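Local coordinates for periplasmic protein-probably involved in high-affinity Fe2+ transport (Escherichia coli F11, PDB 5I0Y) that binds copper in the periplasm and probably takes part in high-affinity iron uptake, at residues W64-I70 with G95-G99; T69-T73 with E84-M88; T13-L19 with I49-N55. The protein carries 1 engineered substitution. All coordinates share one frame; numbering follows the deposited sequence.

Interaction 1 (W64-I70 with G95-G99); sequences WIPYLTI and GPHYG. With CU (copper (II) ion), chain D.
Y98 projects from strand 95-102 of the mixed beta sandwich into a hollow formed by the bend W64-L68 and the start of strand 69-76. Its ring fills that hollow and is covered on both faces: CZ2 of W64 lies 3.4 Å from Y98 CZ over one face, and CD1 of I70 covers the opposite face at 3.7 Å from Y98 CD2. The two aromatic planes are inclined by 30° but slid apart. W64 has its CG anti to the backbone N (chi1 -170°), which swings the indole toward strand 95-102; there the P96 ring lies over its other face in a CH-pi contact, P96 CB standing 3.5 Å from the centroid of the six-membered ring and 8° off the normal. The indole is a slab wedged between proline and tyrosine. Next, H97 turns the other way and binds copper through NE2, completing the site with H44 and M90 of the same chain and H127 of the second subunit. At the closed end of the hollow the phenol is gripped twice: L68 N donates to Y98 OH at 3.0 Å, and Y98 OH donates in the carbonyl plane to a lone pair of I65 O, 2.6 Å away.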
# COMPACT_ATOMS: atom_id res chain seq x y z
N TRP B 64 7.00 2.43 4.05
CA TRP B 64 5.64 2.20 4.50
C TRP B 64 5.29 0.73 4.45
O TRP B 64 5.74 -0.01 3.58
CB TRP B 64 4.68 2.97 3.61
CG TRP B 64 3.28 2.99 4.12
CD1 TRP B 64 2.85 3.35 5.39
CD2 TRP B 64 2.07 2.63 3.39
NE1 TRP B 64 1.50 3.26 5.50
CE2 TRP B 64 0.96 2.83 4.33
CE3 TRP B 64 1.80 2.19 2.10
CZ2 TRP B 64 -0.36 2.61 3.96
CZ3 TRP B 64 0.45 1.97 1.75
CH2 TRP B 64 -0.59 2.16 2.66
N ILE B 65 4.51 0.27 5.42
CA ILE B 65 4.05 -1.12 5.36
C ILE B 65 2.63 -1.09 4.78
O ILE B 65 1.71 -0.61 5.43
CB ILE B 65 4.03 -1.77 6.75
CG1 ILE B 65 5.42 -1.69 7.43
CG2 ILE B 65 3.55 -3.21 6.63
CD1 ILE B 65 6.56 -2.42 6.72
N PRO B 66 2.46 -1.60 3.54
CA PRO B 66 1.16 -1.56 2.85
C PRO B 66 0.30 -2.77 3.15
O PRO B 66 0.79 -3.75 3.73
CB PRO B 66 1.58 -1.56 1.38
CG PRO B 66 2.77 -2.49 1.36
CD PRO B 66 3.48 -2.25 2.70
N TYR B 67 -0.98 -2.69 2.80
CA TYR B 67 -1.92 -3.83 2.88
C TYR B 67 -2.23 -4.29 4.30
O TYR B 67 -2.71 -5.41 4.49
CB TYR B 67 -1.47 -5.01 1.99
CG TYR B 67 -1.49 -4.62 0.54
CD1 TYR B 67 -2.66 -4.71 -0.21
CD2 TYR B 67 -0.34 -4.15 -0.07
CE1 TYR B 67 -2.67 -4.34 -1.56
CE2 TYR B 67 -0.35 -3.77 -1.40
CZ TYR B 67 -1.50 -3.86 -2.13
OH TYR B 67 -1.45 -3.48 -3.45
N LEU B 68 -2.03 -3.42 5.28
CA LEU B 68 -2.42 -3.78 6.65
C LEU B 68 -3.93 -3.62 6.84
O LEU B 68 -4.59 -2.87 6.12
CB LEU B 68 -1.68 -2.92 7.67
CG LEU B 68 -0.17 -3.11 7.68
CD1 LEU B 68 0.48 -2.15 8.67
CD2 LEU B 68 0.25 -4.54 8.00
N THR B 69 -4.48 -4.32 7.84
CA THR B 69 -5.86 -4.15 8.26
C THR B 69 -5.80 -3.70 9.71
O THR B 69 -5.21 -4.37 10.56
CB THR B 69 -6.61 -5.47 8.13
OG1 THR B 69 -6.53 -5.88 6.76
CG2 THR B 69 -8.09 -5.30 8.53
N ILE B 70 -6.40 -2.55 9.98
CA ILE B 70 -6.25 -1.92 11.28
C ILE B 70 -7.57 -1.39 11.76
O ILE B 70 -8.24 -0.61 11.05
CB ILE B 70 -5.21 -0.77 11.26
CG1 ILE B 70 -3.91 -1.25 10.65
CG2 ILE B 70 -4.98 -0.24 12.68
CD1 ILE B 70 -2.88 -0.15 10.47
N GLY B 95 2.38 11.45 2.04
CA GLY B 95 2.56 10.04 1.73
C GLY B 95 1.43 9.17 2.26
O GLY B 95 0.42 9.65 2.78
N PRO B 96 1.58 7.86 2.09
CA PRO B 96 0.49 6.96 2.50
C PRO B 96 0.42 6.75 4.00
O PRO B 96 1.43 6.87 4.69
CB PRO B 96 0.87 5.64 1.80
CG PRO B 96 2.35 5.70 1.66
CD PRO B 96 2.68 7.16 1.40
N HIS B 97 -0.77 6.42 4.49
CA HIS B 97 -0.97 6.10 5.92
C HIS B 97 -2.23 5.30 6.06
O HIS B 97 -2.87 4.96 5.05
CB HIS B 97 -0.99 7.40 6.76
CG HIS B 97 -2.16 8.29 6.45
ND1 HIS B 97 -2.03 9.48 5.81
CD2 HIS B 97 -3.52 8.11 6.67
CE1 HIS B 97 -3.26 10.02 5.65
NE2 HIS B 97 -4.17 9.19 6.15
N TYR B 98 -2.59 4.96 7.30
CA TYR B 98 -3.92 4.41 7.59
C TYR B 98 -4.66 5.38 8.49
O TYR B 98 -4.06 5.93 9.41
CB TYR B 98 -3.83 3.03 8.26
CG TYR B 98 -3.05 2.03 7.45
CD1 TYR B 98 -3.69 1.24 6.48
CD2 TYR B 98 -1.69 1.88 7.64
CE1 TYR B 98 -2.98 0.33 5.73
CE2 TYR B 98 -0.95 0.96 6.88
CZ TYR B 98 -1.60 0.20 5.93
OH TYR B 98 -0.88 -0.70 5.18
N GLY B 99 -5.94 5.61 8.25
CA GLY B 99 -6.64 6.57 9.10
C GLY B 99 -8.12 6.66 8.88
O GLY B 99 -8.68 5.91 8.10
CU CU D . -6.13 9.70 5.96

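Interaction 2 (T69-T73 with E84-M88); sequences TISYT and EGTFM
Y72 lies across the backbone of G85 in an antiparallel beta hairpin made by strands 69-76 and 82-92, whose local axes run at 161° and approach to 4.6 Å. Its CB leaves the strand on the sheet face opposite to that of S71 and T73, and chi1 of 70° sets CG between the backbone N and the carbonyl carbon, folding the ring over the neighbouring strand. From there CG lies near G85 O, CD2 meets F87 CE1 at 3.6 Å, and CE2 rests 3.4 Å from G85 CA. CD1 and CE1 both approach G85 N, CE1 to 3.7 Å, and CZ lies over the same nitrogen; at the tip, OH is hydrogen-bonded to Q83. Because G85 has no side chain, the phenol can settle directly on the peptide. The Y72 and F87 rings are near parallel but displaced, with scant overlap.

Beneath the ring, Y72 and G85 form a hydrogen-bonded pair: Y72 N to G85 O is 2.9 Å, and the return bond from G85 N to Y72 O is longer at 3.2 Å. F87 N continues the pattern to I70 O. Water 1 bridges I70 N and F87 O. On the other sheet face T73 and E84 run side by side, and T73 OG1 donates to E84 OE1 at 2.7 Å, meeting its syn side 35° out of the carboxylate plane; T73 OG1 is also hydrogen-bonded to H115. Strand 108-117 flanks strand 69-76 on its other edge, strand 95-102 flanks strand 82-92, and F87 reaches in toward L45 and A47 of strand 43-51.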
# COMPACT_ATOMS: atom_id res chain seq x y z
N THR B 69 -4.48 -4.32 7.84
CA THR B 69 -5.86 -4.15 8.26
C THR B 69 -5.80 -3.70 9.71
O THR B 69 -5.21 -4.37 10.56
CB THR B 69 -6.61 -5.47 8.13
OG1 THR B 69 -6.53 -5.88 6.76
CG2 THR B 69 -8.09 -5.30 8.53
N ILE B 70 -6.40 -2.55 9.98
CA ILE B 70 -6.25 -1.92 11.28
C ILE B 70 -7.57 -1.39 11.76
O ILE B 70 -8.24 -0.61 11.05
CB ILE B 70 -5.21 -0.77 11.26
CG1 ILE B 70 -3.91 -1.25 10.65
CG2 ILE B 70 -4.98 -0.24 12.68
CD1 ILE B 70 -2.88 -0.15 10.47
N SER B 71 -7.93 -1.80 12.97
CA SER B 71 -9.06 -1.21 13.68
C SER B 71 -8.55 -0.57 14.97
O SER B 71 -7.40 -0.78 15.36
CB SER B 71 -10.18 -2.22 13.96
OG SER B 71 -9.74 -3.22 14.84
N TYR B 72 -9.38 0.24 15.60
CA TYR B 72 -8.98 0.92 16.82
C TYR B 72 -10.04 0.80 17.91
O TYR B 72 -11.22 0.64 17.62
CB TYR B 72 -8.64 2.41 16.54
CG TYR B 72 -9.86 3.24 16.21
CD1 TYR B 72 -10.66 3.78 17.22
CD2 TYR B 72 -10.25 3.44 14.88
CE1 TYR B 72 -11.79 4.53 16.93
CE2 TYR B 72 -11.39 4.20 14.59
CZ TYR B 72 -12.15 4.72 15.62
OH TYR B 72 -13.29 5.46 15.39
N THR B 73 -9.58 0.93 19.15
CA THR B 73 -10.47 1.06 20.30
C THR B 73 -9.98 2.27 21.07
O THR B 73 -8.85 2.28 21.54
CB THR B 73 -10.44 -0.18 21.21
OG1 THR B 73 -10.79 -1.34 20.44
CG2 THR B 73 -11.43 -0.03 22.37
N GLU B 84 -15.19 2.36 18.96
CA GLU B 84 -14.47 1.43 18.12
C GLU B 84 -14.68 1.83 16.67
O GLU B 84 -15.73 2.39 16.32
CB GLU B 84 -14.97 -0.01 18.31
CG GLU B 84 -15.47 -0.35 19.71
CD GLU B 84 -14.58 -1.32 20.48
OE1 GLU B 84 -13.46 -1.65 20.03
OE2 GLU B 84 -15.02 -1.76 21.57
N GLY B 85 -13.69 1.56 15.83
CA GLY B 85 -13.83 1.84 14.40
C GLY B 85 -12.70 1.21 13.62
O GLY B 85 -11.88 0.47 14.16
N THR B 86 -12.70 1.45 12.31
CA THR B 86 -11.70 0.88 11.42
C THR B 86 -11.00 2.01 10.68
O THR B 86 -11.57 3.08 10.46
CB THR B 86 -12.34 -0.06 10.39
OG1 THR B 86 -13.35 0.68 9.69
CG2 THR B 86 -12.96 -1.27 11.09
N PHE B 87 -9.75 1.77 10.32
CA PHE B 87 -9.00 2.69 9.45
C PHE B 87 -9.05 2.19 8.02
O PHE B 87 -9.28 1.01 7.76
CB PHE B 87 -7.53 2.79 9.86
CG PHE B 87 -7.28 3.48 11.18
CD1 PHE B 87 -8.07 4.53 11.63
CD2 PHE B 87 -6.18 3.11 11.94
CE1 PHE B 87 -7.80 5.16 12.83
CE2 PHE B 87 -5.91 3.72 13.14
CZ PHE B 87 -6.70 4.77 13.58
N MET B 88 -8.85 3.12 7.10
CA MET B 88 -8.68 2.82 5.68
C MET B 88 -7.25 3.13 5.27
O MET B 88 -6.62 4.02 5.84
CB MET B 88 -9.54 3.77 4.85
CG MET B 88 -11.02 3.69 5.10
SD MET B 88 -11.76 5.23 4.52
CE MET B 88 -11.52 6.28 5.96
O HOH W 1 -8.18 -1.53 7.99
O HOH W 2 -12.26 -2.09 16.91

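Interaction 3 (T13-L19 with I49-N55); sequences TMNEMEL and IHAVEGN
A tight type I' turn, M14 to M17, links strands 6-14 and 17-24, and its E16 carbonyl meets the loop that follows strand 43-51. E16 O takes two hydrogen bonds, from V52 N at 3.0 Å and from N55 ND2, also at 3.0 Å. These donors stand above opposite faces of the carbonyl plane, each about 51° out of it, so the oxygen is held from both sides. N55 places its amide there with CG anti to the backbone N (chi1 -174°), while its OD1 bonds to N57; water 3 joins ND2 to N15 O. The aliphatic part of E16 lies along the same loop, CB 3.6 Å from N55 CA, and V52 CG2 presses on E16 C at 3.4 Å. Beyond the turn, strands 17-24 and 43-51 pair as antiparallel neighbours in the sheet: E18 N reaches H50 O at 2.8 Å, and H50 N answers to E18 O. On the buried face I49 is met by two side chains, its CG1 by L19 CD2 at 3.8 Å and its CG2 by M17 SD. On the other face, water 4 connects E18 O with H50 ND1.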
# COMPACT_ATOMS: atom_id res chain seq x y z
N THR B 13 8.16 0.09 18.79
CA THR B 13 8.68 -0.80 17.77
C THR B 13 8.20 -2.20 18.08
O THR B 13 8.24 -2.64 19.23
CB THR B 13 10.22 -0.72 17.64
OG1 THR B 13 10.63 -1.46 16.48
CG2 THR B 13 10.94 -1.28 18.86
N MET B 14 7.72 -2.87 17.04
CA MET B 14 7.19 -4.22 17.15
C MET B 14 7.25 -4.86 15.78
O MET B 14 6.92 -4.22 14.78
CB MET B 14 5.73 -4.18 17.63
CG MET B 14 5.07 -5.54 17.76
SD MET B 14 5.91 -6.52 19.01
CE MET B 14 5.38 -8.17 18.57
N ASN B 15 7.71 -6.11 15.72
CA ASN B 15 7.75 -6.85 14.47
C ASN B 15 8.52 -6.12 13.38
O ASN B 15 8.17 -6.14 12.20
CB ASN B 15 6.34 -7.21 13.99
CG ASN B 15 5.68 -8.24 14.88
OD1 ASN B 15 4.50 -8.14 15.21
ND2 ASN B 15 6.45 -9.24 15.27
N GLU B 16 9.61 -5.46 13.79
CA GLU B 16 10.50 -4.78 12.86
C GLU B 16 9.80 -3.64 12.11
O GLU B 16 10.12 -3.33 10.95
CB GLU B 16 11.12 -5.80 11.89
CG GLU B 16 12.14 -6.73 12.57
CD GLU B 16 11.65 -8.10 13.00
OE1 GLU B 16 12.54 -8.85 13.47
OE2 GLU B 16 10.46 -8.47 12.91
N MET B 17 8.88 -3.01 12.82
CA MET B 17 8.18 -1.80 12.36
C MET B 17 8.17 -0.77 13.49
O MET B 17 8.19 -1.16 14.66
CB MET B 17 6.72 -2.10 11.99
CG MET B 17 6.55 -3.09 10.84
SD MET B 17 4.82 -3.56 10.63
CE MET B 17 4.58 -4.56 12.09
N GLU B 18 8.13 0.51 13.14
CA GLU B 18 7.88 1.57 14.10
C GLU B 18 6.45 2.02 13.88
O GLU B 18 6.07 2.35 12.76
CB GLU B 18 8.85 2.75 13.94
CG GLU B 18 8.88 3.70 15.14
CD GLU B 18 9.46 3.08 16.41
OE1 GLU B 18 10.14 2.05 16.32
OE2 GLU B 18 9.24 3.66 17.50
N LEU B 19 5.65 1.99 14.95
CA LEU B 19 4.22 2.23 14.88
C LEU B 19 3.88 3.40 15.77
O LEU B 19 4.10 3.34 16.97
CB LEU B 19 3.44 1.00 15.31
CG LEU B 19 3.83 -0.30 14.59
CD1 LEU B 19 4.77 -1.16 15.42
CD2 LEU B 19 2.57 -1.07 14.25
N ILE B 49 3.01 3.76 10.20
CA ILE B 49 3.69 2.46 10.32
C ILE B 49 4.71 2.27 9.20
O ILE B 49 4.37 2.26 8.02
CB ILE B 49 2.67 1.30 10.34
CG1 ILE B 49 1.68 1.45 11.51
CG2 ILE B 49 3.41 -0.03 10.43
CD1 ILE B 49 0.47 0.57 11.40
N HIS B 50 5.97 2.10 9.61
CA HIS B 50 7.08 1.94 8.66
C HIS B 50 8.05 0.90 9.14
O HIS B 50 8.18 0.70 10.34
CB HIS B 50 7.80 3.26 8.45
CG HIS B 50 6.88 4.32 7.93
ND1 HIS B 50 6.05 5.02 8.73
CD2 HIS B 50 6.66 4.76 6.64
CE1 HIS B 50 5.33 5.87 7.98
NE2 HIS B 50 5.68 5.70 6.70
N ALA B 51 8.72 0.22 8.22
CA ALA B 51 9.74 -0.74 8.60
C ALA B 51 10.86 -0.04 9.34
O ALA B 51 11.17 1.12 9.08
CB ALA B 51 10.32 -1.42 7.37
N VAL B 52 11.49 -0.78 10.26
CA VAL B 52 12.80 -0.38 10.79
C VAL B 52 13.86 -1.32 10.23
O VAL B 52 13.53 -2.33 9.59
CB VAL B 52 12.83 -0.32 12.35
CG1 VAL B 52 11.93 0.82 12.85
CG2 VAL B 52 12.48 -1.65 12.97
N GLU B 53 15.13 -0.95 10.41
CA GLU B 53 16.26 -1.79 9.98
C GLU B 53 16.14 -3.20 10.56
O GLU B 53 15.78 -3.38 11.72
CB GLU B 53 17.59 -1.13 10.40
CG GLU B 53 18.85 -1.87 9.95
CD GLU B 53 19.24 -1.57 8.52
OE1 GLU B 53 18.73 -0.58 7.95
OE2 GLU B 53 20.07 -2.32 7.96
N GLY B 54 16.43 -4.20 9.73
CA GLY B 54 16.33 -5.61 10.11
C GLY B 54 15.01 -6.27 9.80
O GLY B 54 14.79 -7.43 10.18
N ASN B 55 14.11 -5.56 9.12
CA ASN B 55 12.82 -6.14 8.77
C ASN B 55 13.02 -7.40 7.93
O ASN B 55 13.82 -7.40 6.98
CB ASN B 55 11.96 -5.09 8.04
CG ASN B 55 10.55 -5.57 7.78
OD1 ASN B 55 10.32 -6.34 6.85
ND2 ASN B 55 9.59 -5.09 8.58
O HOH W 3 7.28 -6.70 9.52
O HOH W 4 6.23 4.99 11.55

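How the interactions relate
From the N terminus, 13-19 pairs first with 49-55, so interaction 3 closes a loop of 29 residues, joining strands 17-24 and 43-51. The later contacts tie in strands 69-76, 82-92 and 95-102 of the same antiparallel sheet. Interaction 2, a local hairpin with 10 residues between its segments, starts on the same stretch as interaction 1, sharing T69 and I70; its second segment, 84-88, falls within the 24 residues between the segments of interaction 1. Neither crosses interaction 3, which is complete before they begin. G99 N probably hydrogen-bonds to M88 O between 1 and 2. I49 ties interaction 3 to the others: its O lies 3.3 Å from I65 N, and its CD1 packs on I70 CD1.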